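Local coordinates for protein putative transcriptional regulator (TetR/AcrR family) (Acinetobacter sp., PDB 3KNW) that probably binds DNA as a transcriptional regulator of the TetR/AcrR family, built as an all-helical protein with a helix-turn-helix motif, at residues E59-Y73 with S125-L139. Numbering follows the deposited sequence.
Sequences EAFGCELLKHYISDY and SEDMRLIMNDGVKRL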
loop_
_atom_site.group_PDB
_atom_site.type_symbol
_atom_site.label_atom_id
_atom_site.label_comp_id
_atom_site.label_asym_id
_atom_site.label_seq_id
_atom_site.Cartn_x
_atom_site.Cartn_y
_atom_site.Cartn_z
ATOM N N GLU A 59 -19.747 -1.791 -14.546
ATOM C CA GLU A 59 -19.297 -0.512 -14.049
ATOM C C GLU A 59 -20.280 0.117 -13.052
ATOM O O GLU A 59 -19.837 0.555 -11.977
ATOM C CB GLU A 59 -18.944 0.420 -15.214
ATOM C CG GLU A 59 -18.304 1.740 -14.830
ATOM C CD GLU A 59 -16.889 1.626 -14.188
ATOM O OE1 GLU A 59 -16.007 0.865 -14.718
ATOM O OE2 GLU A 59 -16.691 2.333 -13.170
ATOM N N ALA A 60 -21.579 0.148 -13.355
ATOM C CA ALA A 60 -22.581 0.613 -12.363
ATOM C C ALA A 60 -22.426 -0.116 -11.024
ATOM O O ALA A 60 -22.499 0.473 -9.945
ATOM C CB ALA A 60 -24.016 0.443 -12.889
ATOM N N PHE A 61 -22.195 -1.409 -11.126
ATOM C CA PHE A 61 -22.138 -2.294 -10.002
ATOM C C PHE A 61 -20.893 -1.999 -9.166
ATOM O O PHE A 61 -20.950 -1.971 -7.936
ATOM C CB PHE A 61 -22.110 -3.709 -10.545
ATOM C CG PHE A 61 -21.724 -4.740 -9.546
ATOM C CD1 PHE A 61 -22.577 -5.066 -8.511
ATOM C CD2 PHE A 61 -20.537 -5.425 -9.667
ATOM C CE1 PHE A 61 -22.253 -6.051 -7.622
ATOM C CE2 PHE A 61 -20.199 -6.393 -8.760
ATOM C CZ PHE A 61 -21.049 -6.705 -7.750
ATOM N N GLY A 62 -19.770 -1.807 -9.850
ATOM C CA GLY A 62 -18.517 -1.377 -9.205
ATOM C C GLY A 62 -18.732 -0.069 -8.452
ATOM O O GLY A 62 -18.378 0.031 -7.297
ATOM N N CYS A 63 -19.361 0.918 -9.090
ATOM C CA CYS A 63 -19.661 2.137 -8.379
ATOM C C CYS A 63 -20.536 1.842 -7.153
ATOM O O CYS A 63 -20.322 2.428 -6.075
ATOM C CB CYS A 63 -20.315 3.196 -9.272
ATOM S SG CYS A 63 -19.260 3.840 -10.566
ATOM N N GLU A 64 -21.516 0.952 -7.273
ATOM C CA GLU A 64 -22.396 0.770 -6.113
ATOM C C GLU A 64 -21.705 0.004 -5.001
ATOM O O GLU A 64 -21.929 0.257 -3.818
ATOM C CB GLU A 64 -23.755 0.183 -6.490
ATOM C CG GLU A 64 -24.649 1.216 -7.203
ATOM C CD GLU A 64 -24.833 2.552 -6.409
ATOM O OE1 GLU A 64 -24.807 3.674 -7.025
ATOM O OE2 GLU A 64 -24.999 2.477 -5.164
ATOM N N LEU A 65 -20.849 -0.911 -5.402
ATOM C CA LEU A 65 -20.019 -1.672 -4.489
ATOM C C LEU A 65 -19.164 -0.750 -3.634
ATOM O O LEU A 65 -19.098 -0.913 -2.423
ATOM C CB LEU A 65 -19.115 -2.573 -5.320
ATOM C CG LEU A 65 -18.393 -3.726 -4.682
ATOM C CD1 LEU A 65 -19.411 -4.619 -4.022
ATOM C CD2 LEU A 65 -17.611 -4.469 -5.768
ATOM N N LEU A 66 -18.516 0.239 -4.235
ATOM C CA LEU A 66 -17.640 1.088 -3.451
ATOM C C LEU A 66 -18.444 1.999 -2.568
ATOM O O LEU A 66 -18.022 2.308 -1.473
ATOM C CB LEU A 66 -16.678 1.912 -4.319
ATOM C CG LEU A 66 -15.602 1.104 -5.066
ATOM C CD1 LEU A 66 -14.880 2.063 -6.005
ATOM C CD2 LEU A 66 -14.605 0.292 -4.160
ATOM N N LYS A 67 -19.580 2.459 -3.072
ATOM C CA LYS A 67 -20.437 3.364 -2.319
ATOM C C LYS A 67 -20.947 2.632 -1.085
ATOM O O LYS A 67 -20.955 3.201 0.014
ATOM C CB LYS A 67 -21.629 3.873 -3.150
ATOM C CG LYS A 67 -21.385 5.181 -3.933
ATOM C CD LYS A 67 -22.682 5.718 -4.551
ATOM C CE LYS A 67 -22.437 6.783 -5.638
ATOM N NZ LYS A 67 -22.220 6.255 -7.050
ATOM N N HIS A 68 -21.370 1.380 -1.286
ATOM C CA HIS A 68 -21.943 0.560 -0.221
ATOM C C HIS A 68 -20.892 0.238 0.804
ATOM O O HIS A 68 -21.182 0.207 2.000
ATOM C CB HIS A 68 -22.555 -0.746 -0.756
ATOM C CG HIS A 68 -23.041 -1.662 0.325
ATOM N ND1 HIS A 68 -24.050 -1.309 1.197
ATOM C CD2 HIS A 68 -22.621 -2.892 0.711
ATOM C CE1 HIS A 68 -24.249 -2.295 2.059
ATOM N NE2 HIS A 68 -23.404 -3.272 1.777
ATOM N N TYR A 69 -19.678 0.012 0.330
ATOM C CA TYR A 69 -18.543 -0.173 1.217
ATOM C C TYR A 69 -18.296 1.061 2.110
ATOM O O TYR A 69 -18.174 0.940 3.319
ATOM C CB TYR A 69 -17.278 -0.523 0.411
ATOM C CG TYR A 69 -16.049 -0.664 1.285
ATOM C CD1 TYR A 69 -15.904 -1.752 2.143
ATOM C CD2 TYR A 69 -15.050 0.296 1.270
ATOM C CE1 TYR A 69 -14.799 -1.880 2.976
ATOM C CE2 TYR A 69 -13.923 0.177 2.081
ATOM C CZ TYR A 69 -13.807 -0.911 2.940
ATOM O OH TYR A 69 -12.704 -1.030 3.754
ATOM N N ILE A 70 -18.246 2.241 1.505
ATOM C CA ILE A 70 -17.965 3.473 2.214
ATOM C C ILE A 70 -19.102 3.732 3.204
ATOM O O ILE A 70 -18.844 4.109 4.340
ATOM C CB ILE A 70 -17.839 4.670 1.231
ATOM C CG1 ILE A 70 -16.566 4.551 0.392
ATOM C CG2 ILE A 70 -17.802 5.998 1.986
ATOM C CD1 ILE A 70 -16.669 5.196 -0.992
ATOM N N SER A 71 -20.346 3.492 2.771
ATOM C CA SER A 71 -21.548 3.805 3.582
ATOM C C SER A 71 -21.632 3.002 4.874
ATOM O O SER A 71 -21.994 3.531 5.937
ATOM C CB SER A 71 -22.847 3.618 2.769
ATOM O OG SER A 71 -23.935 3.251 3.613
ATOM N N ASP A 72 -21.334 1.715 4.752
ATOM C CA ASP A 72 -21.202 0.837 5.891
ATOM C C ASP A 72 -19.984 1.213 6.761
ATOM O O ASP A 72 -20.094 1.208 8.003
ATOM C CB ASP A 72 -21.095 -0.621 5.419
ATOM C CG ASP A 72 -22.439 -1.214 4.968
ATOM O OD1 ASP A 72 -23.493 -0.500 5.031
ATOM O OD2 ASP A 72 -22.432 -2.413 4.567
ATOM N N TYR A 73 -18.841 1.542 6.140
ATOM C CA TYR A 73 -17.644 1.949 6.890
ATOM C C TYR A 73 -17.987 3.093 7.846
ATOM O O TYR A 73 -17.686 3.023 9.043
ATOM C CB TYR A 73 -16.541 2.423 5.960
ATOM C CG TYR A 73 -15.155 2.338 6.535
ATOM C CD1 TYR A 73 -14.263 1.348 6.120
ATOM C CD2 TYR A 73 -14.713 3.237 7.470
ATOM C CE1 TYR A 73 -12.963 1.254 6.647
ATOM C CE2 TYR A 73 -13.417 3.141 7.999
ATOM C CZ TYR A 73 -12.553 2.151 7.581
ATOM O OH TYR A 73 -11.290 2.084 8.096
ATOM N N SER A 125 -12.177 3.115 -13.943
ATOM C CA SER A 125 -12.944 4.276 -14.397
ATOM C C SER A 125 -12.622 5.451 -13.488
ATOM O O SER A 125 -12.406 5.258 -12.296
ATOM C CB SER A 125 -14.418 3.989 -14.271
ATOM O OG SER A 125 -14.812 3.931 -12.886
ATOM N N GLU A 126 -12.584 6.659 -14.040
ATOM C CA GLU A 126 -12.566 7.883 -13.235
ATOM C C GLU A 126 -13.650 7.934 -12.171
ATOM O O GLU A 126 -13.417 8.456 -11.067
ATOM C CB GLU A 126 -12.766 9.125 -14.100
ATOM C CG GLU A 126 -11.536 9.869 -14.372
ATOM C CD GLU A 126 -10.751 10.179 -13.100
ATOM O OE1 GLU A 126 -11.351 10.586 -12.050
ATOM O OE2 GLU A 126 -9.518 9.998 -13.181
ATOM N N ASP A 127 -14.847 7.459 -12.510
ATOM C CA ASP A 127 -15.965 7.542 -11.571
ATOM C C ASP A 127 -15.650 6.777 -10.262
ATOM O O ASP A 127 -15.857 7.283 -9.151
ATOM C CB ASP A 127 -17.268 7.019 -12.211
ATOM C CG ASP A 127 -17.825 7.984 -13.263
ATOM O OD1 ASP A 127 -17.916 9.212 -12.955
ATOM O OD2 ASP A 127 -18.114 7.525 -14.398
HETATM N N MSE A 128 -15.137 5.566 -10.415
HETATM C CA MSE A 128 -14.811 4.727 -9.296
HETATM C C MSE A 128 -13.618 5.297 -8.523
HETATM O O MSE A 128 -13.615 5.339 -7.291
HETATM C CB MSE A 128 -14.565 3.277 -9.798
HETATM C CG MSE A 128 -15.892 2.474 -10.049
HETATM SE SE MSE A 128 -15.610 0.683 -10.633
HETATM C CE MSE A 128 -14.802 0.066 -9.070
ATOM N N ARG A 129 -12.623 5.786 -9.245
ATOM C CA ARG A 129 -11.468 6.375 -8.608
ATOM C C ARG A 129 -11.825 7.600 -7.766
ATOM O O ARG A 129 -11.338 7.751 -6.661
ATOM C CB ARG A 129 -10.431 6.778 -9.648
ATOM C CG ARG A 129 -9.096 7.117 -9.010
ATOM C CD ARG A 129 -8.205 7.723 -10.039
ATOM N NE ARG A 129 -8.547 9.111 -10.386
ATOM C CZ ARG A 129 -8.429 10.174 -9.566
ATOM N NH1 ARG A 129 -8.758 11.389 -10.025
ATOM N NH2 ARG A 129 -7.996 10.057 -8.292
ATOM N N LEU A 130 -12.632 8.476 -8.321
ATOM C CA LEU A 130 -13.201 9.623 -7.578
ATOM C C LEU A 130 -13.984 9.227 -6.318
ATOM O O LEU A 130 -13.739 9.779 -5.257
ATOM C CB LEU A 130 -14.155 10.399 -8.490
ATOM C CG LEU A 130 -14.497 11.829 -8.071
ATOM C CD1 LEU A 130 -13.231 12.719 -7.771
ATOM C CD2 LEU A 130 -15.400 12.456 -9.188
ATOM N N ILE A 131 -14.892 8.261 -6.429
ATOM C CA ILE A 131 -15.615 7.783 -5.258
ATOM C C ILE A 131 -14.656 7.277 -4.183
ATOM O O ILE A 131 -14.789 7.633 -3.009
ATOM C CB ILE A 131 -16.614 6.648 -5.590
ATOM C CG1 ILE A 131 -17.793 7.186 -6.430
ATOM C CG2 ILE A 131 -17.158 6.053 -4.325
ATOM C CD1 ILE A 131 -18.593 6.099 -7.107
HETATM N N MSE A 132 -13.660 6.504 -4.593
HETATM C CA MSE A 132 -12.691 5.952 -3.641
HETATM C C MSE A 132 -11.829 7.031 -2.993
HETATM O O MSE A 132 -11.651 7.066 -1.785
HETATM C CB MSE A 132 -11.791 4.958 -4.348
HETATM C CG MSE A 132 -11.451 3.759 -3.529
HETATM SE SE MSE A 132 -10.286 2.712 -4.668
HETATM C CE MSE A 132 -11.081 2.947 -6.397
ATOM N N ASN A 133 -11.272 7.885 -3.826
ATOM C CA ASN A 133 -10.519 9.057 -3.386
ATOM C C ASN A 133 -11.200 9.895 -2.358
ATOM O O ASN A 133 -10.563 10.380 -1.452
ATOM C CB ASN A 133 -10.353 10.024 -4.538
ATOM C CG ASN A 133 -9.011 10.016 -5.066
ATOM O OD1 ASN A 133 -8.473 8.944 -5.439
ATOM N ND2 ASN A 133 -8.399 11.205 -5.106
ATOM N N ASP A 134 -12.489 10.160 -2.591
ATOM C CA ASP A 134 -13.234 10.970 -1.680
ATOM C C ASP A 134 -13.481 10.212 -0.372
ATOM O O ASP A 134 -13.372 10.814 0.682
ATOM C CB ASP A 134 -14.521 11.462 -2.316
ATOM C CG ASP A 134 -14.278 12.635 -3.334
ATOM O OD1 ASP A 134 -13.214 13.351 -3.239
ATOM O OD2 ASP A 134 -15.173 12.830 -4.222
ATOM N N GLY A 135 -13.729 8.908 -0.424
ATOM C CA GLY A 135 -13.882 8.114 0.783
ATOM C C GLY A 135 -12.660 8.250 1.666
ATOM O O GLY A 135 -12.740 8.524 2.890
ATOM N N VAL A 136 -11.498 8.137 1.039
ATOM C CA VAL A 136 -10.269 8.141 1.801
ATOM C C VAL A 136 -10.055 9.533 2.346
ATOM O O VAL A 136 -9.651 9.679 3.497
ATOM C CB VAL A 136 -9.055 7.703 0.964
ATOM C CG1 VAL A 136 -7.832 7.933 1.716
ATOM C CG2 VAL A 136 -9.165 6.273 0.609
ATOM N N LYS A 137 -10.314 10.552 1.541
ATOM C CA LYS A 137 -10.199 11.942 2.057
ATOM C C LYS A 137 -11.134 12.206 3.258
ATOM O O LYS A 137 -10.784 12.902 4.188
ATOM C CB LYS A 137 -10.507 12.972 0.977
ATOM C CG LYS A 137 -9.534 13.067 -0.169
ATOM C CD LYS A 137 -8.212 13.706 0.202
ATOM C CE LYS A 137 -7.630 14.519 -1.010
ATOM N NZ LYS A 137 -7.880 13.864 -2.393
ATOM N N ARG A 138 -12.323 11.640 3.240
ATOM C CA ARG A 138 -13.203 11.811 4.369
ATOM C C ARG A 138 -12.727 11.122 5.661
ATOM O O ARG A 138 -12.860 11.687 6.756
ATOM C CB ARG A 138 -14.591 11.339 4.014
ATOM C CG ARG A 138 -15.434 12.422 3.378
ATOM C CD ARG A 138 -16.877 12.004 3.464
ATOM N NE ARG A 138 -17.255 10.961 2.512
ATOM C CZ ARG A 138 -18.248 10.077 2.717
ATOM N NH1 ARG A 138 -18.548 9.182 1.773
ATOM N NH2 ARG A 138 -18.934 10.052 3.875
ATOM N N LEU A 139 -12.186 9.911 5.522
ATOM C CA LEU A 139 -11.656 9.181 6.638
ATOM C C LEU A 139 -10.502 9.925 7.255
ATOM O O LEU A 139 -10.473 10.151 8.446
ATOM C CB LEU A 139 -11.283 7.784 6.213
ATOM C CG LEU A 139 -10.670 6.938 7.312
ATOM C CD1 LEU A 139 -11.646 6.727 8.450
ATOM C CD2 LEU A 139 -10.176 5.628 6.743
#
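Ser-125 OG is gripped from two directions: it accepts the backbone N-H of Met-128 as the N-cap of helix 126-153 (OG to N 3.0 Å, nearly straight at 160°) and donates to Glu-59 OE2 across the contact at a modelled 2.5 Å, so short that the exact length is doubtful. One hydroxyl thus caps the first turn of a helix and links it to the neighbouring helix, a worked example of a cap doing double duty. The CB of Glu-59 points along the side of the contact, and a bend at chi2 turns the carboxylate in to the serine; the nearby helix N-terminus would probably steady its negative charge.

Behind this polar end the interface turns apolar. Met-128, a selenomethionine, enters as a knob among Glu-59, Gly-62, Cys-63 and Leu-66. Its SE lies 3.8 Å from CA of Gly-62, where the bare backbone makes room, and a bend at chi3 (65°) carries CE to 3.7 Å from Leu-66 CD1. One turn on, Ile-131 fills the next hole: its CG2 meets Ile-70 CD1 at 3.5 Å, while its CD1 rests against both Cys-63 CB and the ammonium end of Lys-67. Leu-139 CD1 touches Tyr-73 CE2 at 4.0 Å; the tyrosine hydroxyl is hydrogen-bonded to Tyr-94.

Over residues 59-73 and 126-139 the axes run nearly parallel (2°), 9.5 Å apart at closest. Such knobs-into-holes packing joins helix 58-81, which follows the predicted helix-turn-helix, to helix 126-153 of the C-terminal helical domain, which in TetR-family regulators commonly binds the effector.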